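Local coordinates for platelet aggregation factor Sm-hPAF (Streptococcus mitis, PDB 4GWI), which forms the fucose-binding lectin domain of lectinolysin, a toxin that probably lyses host cells by making cholesterol-dependent pores in their membranes, at residues V46-F51 / A81-N86. The protein carries 2 engineered substitutions. Residues are numbered along the deposited sequence; the frame is centred on the assembly and turned at random.
Sequences VTHTNF and ANRLSN. With FUC (alpha-L-fucopyranose), chain B.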
ATOM      1  N   VAL A  46      10.576  -0.210   5.970  1.00 15.60           N
ATOM      2  CA  VAL A  46      10.109   0.134   4.608  1.00 15.33           C
ATOM      3  C   VAL A  46      10.361  -1.085   3.730  1.00 15.20           C
ATOM      4  O   VAL A  46      11.405  -1.753   3.817  1.00 16.43           O
ATOM      5  CB  VAL A  46      10.908   1.356   4.043  1.00 16.99           C
ATOM      6  CG1 VAL A  46      10.487   1.689   2.604  1.00 18.48           C
ATOM      7  CG2 VAL A  46      10.786   2.623   4.995  1.00 17.17           C
ATOM      8  N   THR A  47       9.373  -1.361   2.854  1.00 14.86           N
ATOM      9  CA  THR A  47       9.514  -2.570   1.991  1.00 14.09           C
ATOM     10  C   THR A  47      10.368  -2.216   0.752  1.00 15.74           C
ATOM     11  O   THR A  47      10.691  -1.032   0.508  1.00 15.60           O
ATOM     12  CB  THR A  47       8.144  -2.971   1.427  1.00 15.04           C
ATOM     13  OG1 THR A  47       7.609  -1.953   0.538  1.00 16.37           O
ATOM     14  CG2 THR A  47       7.036  -3.131   2.517  1.00 15.29           C
ATOM     15  N   HIS A  48      10.689  -3.282  -0.018  1.00 15.91           N
ATOM     16  CA  HIS A  48      11.437  -3.017  -1.306  1.00 17.00           C
ATOM     17  C   HIS A  48      11.330  -4.231  -2.164  1.00 17.40           C
ATOM     18  O   HIS A  48      11.648  -5.355  -1.722  1.00 16.60           O
ATOM     19  CB  HIS A  48      12.961  -2.809  -0.925  1.00 16.26           C
ATOM     20  CG  HIS A  48      13.740  -2.011  -1.915  1.00 19.15           C
ATOM     21  ND1 HIS A  48      13.814  -2.301  -3.269  1.00 18.75           N
ATOM     22  CD2 HIS A  48      14.569  -0.919  -1.672  1.00 20.67           C
ATOM     23  CE1 HIS A  48      14.653  -1.379  -3.847  1.00 18.81           C
ATOM     24  NE2 HIS A  48      15.100  -0.532  -2.884  1.00 20.23           N
ATOM     25  N   THR A  49      10.839  -4.026  -3.401  1.00 16.99           N
ATOM     26  CA  THR A  49      10.865  -5.141  -4.356  1.00 16.47           C
ATOM     27  C   THR A  49      12.129  -5.020  -5.261  1.00 17.75           C
ATOM     28  O   THR A  49      12.917  -4.067  -5.118  1.00 18.27           O
ATOM     29  CB  THR A  49       9.672  -5.120  -5.294  1.00 17.34           C
ATOM     30  OG1 THR A  49       9.704  -3.947  -6.128  1.00 19.01           O
ATOM     31  CG2 THR A  49       8.278  -5.003  -4.527  1.00 17.24           C
ATOM     32  N   ASN A  50      12.264  -6.019  -6.143  1.00 18.83           N
ATOM     33  CA  ASN A  50      13.305  -5.823  -7.154  1.00 18.22           C
ATOM     34  C   ASN A  50      12.919  -4.626  -8.022  1.00 20.75           C
ATOM     35  O   ASN A  50      11.795  -4.190  -8.106  1.00 20.75           O
ATOM     36  CB  ASN A  50      13.328  -7.061  -8.020  1.00 17.22           C
ATOM     37  CG  ASN A  50      13.807  -8.312  -7.286  1.00 19.52           C
ATOM     38  OD1 ASN A  50      14.556  -8.220  -6.319  1.00 22.65           O
ATOM     39  ND2 ASN A  50      13.523  -9.478  -7.877  1.00 21.43           N
ATOM     40  N   PHE A  51      13.930  -4.149  -8.759  1.00 20.08           N
ATOM     41  CA  PHE A  51      13.651  -3.255  -9.896  1.00 21.92           C
ATOM     42  C   PHE A  51      13.054  -4.147 -10.945  1.00 23.50           C
ATOM     43  O   PHE A  51      13.700  -5.148 -11.410  1.00 26.88           O
ATOM     44  CB  PHE A  51      14.965  -2.679 -10.469  1.00 21.10           C
ATOM     45  CG  PHE A  51      15.563  -1.567  -9.708  1.00 24.65           C
ATOM     46  CD1 PHE A  51      15.560  -0.203 -10.216  1.00 26.80           C
ATOM     47  CD2 PHE A  51      16.191  -1.817  -8.498  1.00 27.82           C
ATOM     48  CE1 PHE A  51      16.125   0.805  -9.461  1.00 28.08           C
ATOM     49  CE2 PHE A  51      16.695  -0.787  -7.729  1.00 31.06           C
ATOM     50  CZ  PHE A  51      16.695   0.540  -8.211  1.00 31.11           C
ATOM     51  N   ALA A  81      11.929   9.035  -3.424  1.00 29.29           N
ATOM     52  CA  ALA A  81      10.473   9.033  -3.114  1.00 26.88           C
ATOM     53  C   ALA A  81       9.659   8.983  -4.407  1.00 27.25           C
ATOM     54  O   ALA A  81       8.526   8.452  -4.420  1.00 25.62           O
ATOM     55  CB  ALA A  81      10.079  10.261  -2.257  1.00 32.01           C
ATOM     56  N   ASN A  82      10.171   9.514  -5.526  1.00 26.50           N
ATOM     57  CA  ASN A  82       9.453   9.485  -6.787  1.00 28.16           C
ATOM     58  C   ASN A  82       9.233   8.152  -7.403  1.00 27.31           C
ATOM     59  O   ASN A  82       8.514   8.073  -8.370  1.00 28.75           O
ATOM     60  CB  ASN A  82      10.090  10.482  -7.818  1.00 34.82           C
ATOM     61  CG  ASN A  82      11.497  10.044  -8.298  1.00 55.20           C
ATOM     62  OD1 ASN A  82      11.878  10.345  -9.431  1.00 69.76           O
ATOM     63  ND2 ASN A  82      12.275   9.351  -7.442  1.00 56.00           N
ATOM     64  N   ARG A  83       9.806   7.070  -6.842  1.00 22.91           N
ATOM     65  CA  ARG A  83       9.506   5.756  -7.346  1.00 20.93           C
ATOM     66  C   ARG A  83       8.029   5.405  -7.104  1.00 22.13           C
ATOM     67  O   ARG A  83       7.473   4.551  -7.845  1.00 24.73           O
ATOM     68  CB  ARG A  83      10.390   4.692  -6.660  1.00 21.98           C
ATOM     69  CG  ARG A  83      11.878   4.774  -7.076  1.00 22.08           C
ATOM     70  CD  ARG A  83      12.723   3.954  -6.117  1.00 23.12           C
ATOM     71  NE  ARG A  83      14.124   4.062  -6.635  1.00 26.39           N
ATOM     72  CZ  ARG A  83      15.185   3.485  -6.032  1.00 26.91           C
ATOM     73  NH1 ARG A  83      15.068   2.722  -4.891  1.00 23.75           N
ATOM     74  NH2 ARG A  83      16.403   3.651  -6.628  1.00 28.61           N
ATOM     75  N   LEU A  84       7.436   6.017  -6.099  1.00 22.49           N
ATOM     76  CA  LEU A  84       6.001   5.799  -5.872  1.00 22.94           C
ATOM     77  C   LEU A  84       5.221   6.867  -6.703  1.00 22.27           C
ATOM     78  O   LEU A  84       4.822   7.949  -6.209  1.00 24.05           O
ATOM     79  CB  LEU A  84       5.626   5.859  -4.372  1.00 20.86           C
ATOM     80  CG  LEU A  84       4.136   5.573  -4.097  1.00 20.21           C
ATOM     81  CD1 LEU A  84       3.804   4.111  -4.495  1.00 22.39           C
ATOM     82  CD2 LEU A  84       3.945   5.683  -2.587  1.00 21.30           C
ATOM     83  N   SER A  85       5.095   6.525  -7.961  1.00 23.55           N
ATOM     84  CA  SER A  85       4.429   7.407  -8.952  1.00 24.47           C
ATOM     85  C   SER A  85       3.867   6.487 -10.004  1.00 23.34           C
ATOM     86  O   SER A  85       4.323   5.356 -10.216  1.00 25.85           O
ATOM     87  CB  SER A  85       5.443   8.469  -9.487  1.00 29.60           C
ATOM     88  OG  SER A  85       6.374   7.754 -10.216  1.00 35.54           O
ATOM     89  N   ASN A  86       2.819   6.982 -10.701  1.00 22.60           N
ATOM     90  CA  ASN A  86       2.114   6.252 -11.725  1.00 22.91           C
ATOM     91  C   ASN A  86       1.730   4.851 -11.263  1.00 22.84           C
ATOM     92  O   ASN A  86       2.249   3.840 -11.724  1.00 23.55           O
ATOM     93  CB  ASN A  86       2.987   6.188 -12.983  1.00 25.93           C
ATOM     94  CG  ASN A  86       2.220   5.661 -14.207  1.00 29.95           C
ATOM     95  OD1 ASN A  86       1.027   5.514 -14.229  1.00 30.58           O
ATOM     96  ND2 ASN A  86       2.978   5.284 -15.234  1.00 33.66           N
TER
HETATM   97  C1  FUC B   3      19.261   3.604  -1.841  1.00 35.86           C
HETATM   98  C2  FUC B   3      18.776   3.479  -3.273  1.00 32.30           C
HETATM   99  C3  FUC B   3      18.965   2.086  -3.789  1.00 28.49           C
HETATM  100  C4  FUC B   3      18.196   1.143  -2.887  1.00 27.87           C
HETATM  101  C5  FUC B   3      18.738   1.334  -1.487  1.00 29.73           C
HETATM  102  C6  FUC B   3      18.070   0.415  -0.491  1.00 27.42           C
HETATM  103  O2  FUC B   3      19.502   4.388  -4.083  1.00 36.06           O
HETATM  104  O3  FUC B   3      18.490   2.022  -5.072  1.00 29.16           O
HETATM  105  O4  FUC B   3      16.832   1.455  -2.974  1.00 24.88           O
HETATM  106  O5  FUC B   3      18.585   2.656  -1.059  1.00 28.38           O
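His48 and Arg83 converge on a shared fucose in this F-type lectin fold, where loops at one end of a beta-sandwich form the glycan pocket. Residues 46-51 precede strand 56-61, and residues 81-86, which begin with a 3-10 turn, precede strand 87-92. No hydrogen bond joins the two loops directly; the sugar bridges them.

The polar contacts fall on two neighbouring hydroxyls. His48 NE2 and fucose O4 share a 2.6 Å hydrogen bond, nearly straight at 169°, with the oxygen at the edge of the imidazole and in its plane. Arg83 NH1 donates to the same O4 over 2.9 Å, and Arg83 NH2 reaches O3 at 3.1 Å. The guanidinium therefore spans both hydroxyls, with O3 in its plane; an additional bond from NH1 to O3 is weak. Arg83 attains this position because its chain is extended from CG to NE, which carries the charged end well away from its own backbone at the end of the 3-10 turn. Arg75, whose NH2 also binds the fucose, completes the histidine and two arginines characteristic of F-type lectins.

Van der Waals contact comes from Phe51, whose CZ meets a face of the Arg83 guanidinium, 3.5 Å from NH2. The two planes stand 76° apart, so the phenyl leans its CZ corner against the guanidinium face and does not stack. Fucose O3 lies near the plane of the same ring, beyond its edge, so Phe51 borders both the sugar and the group that binds it.

Neighbouring groups hold the imidazole in place. Its ring packs edge-to-face with the engineered His25 and meets Tyr41, both also pocket residues. Within its own loop, His48 ND1 donates to Thr49 O over 2.7 Å, with that carbonyl oxygen only 2° out of the imidazole plane.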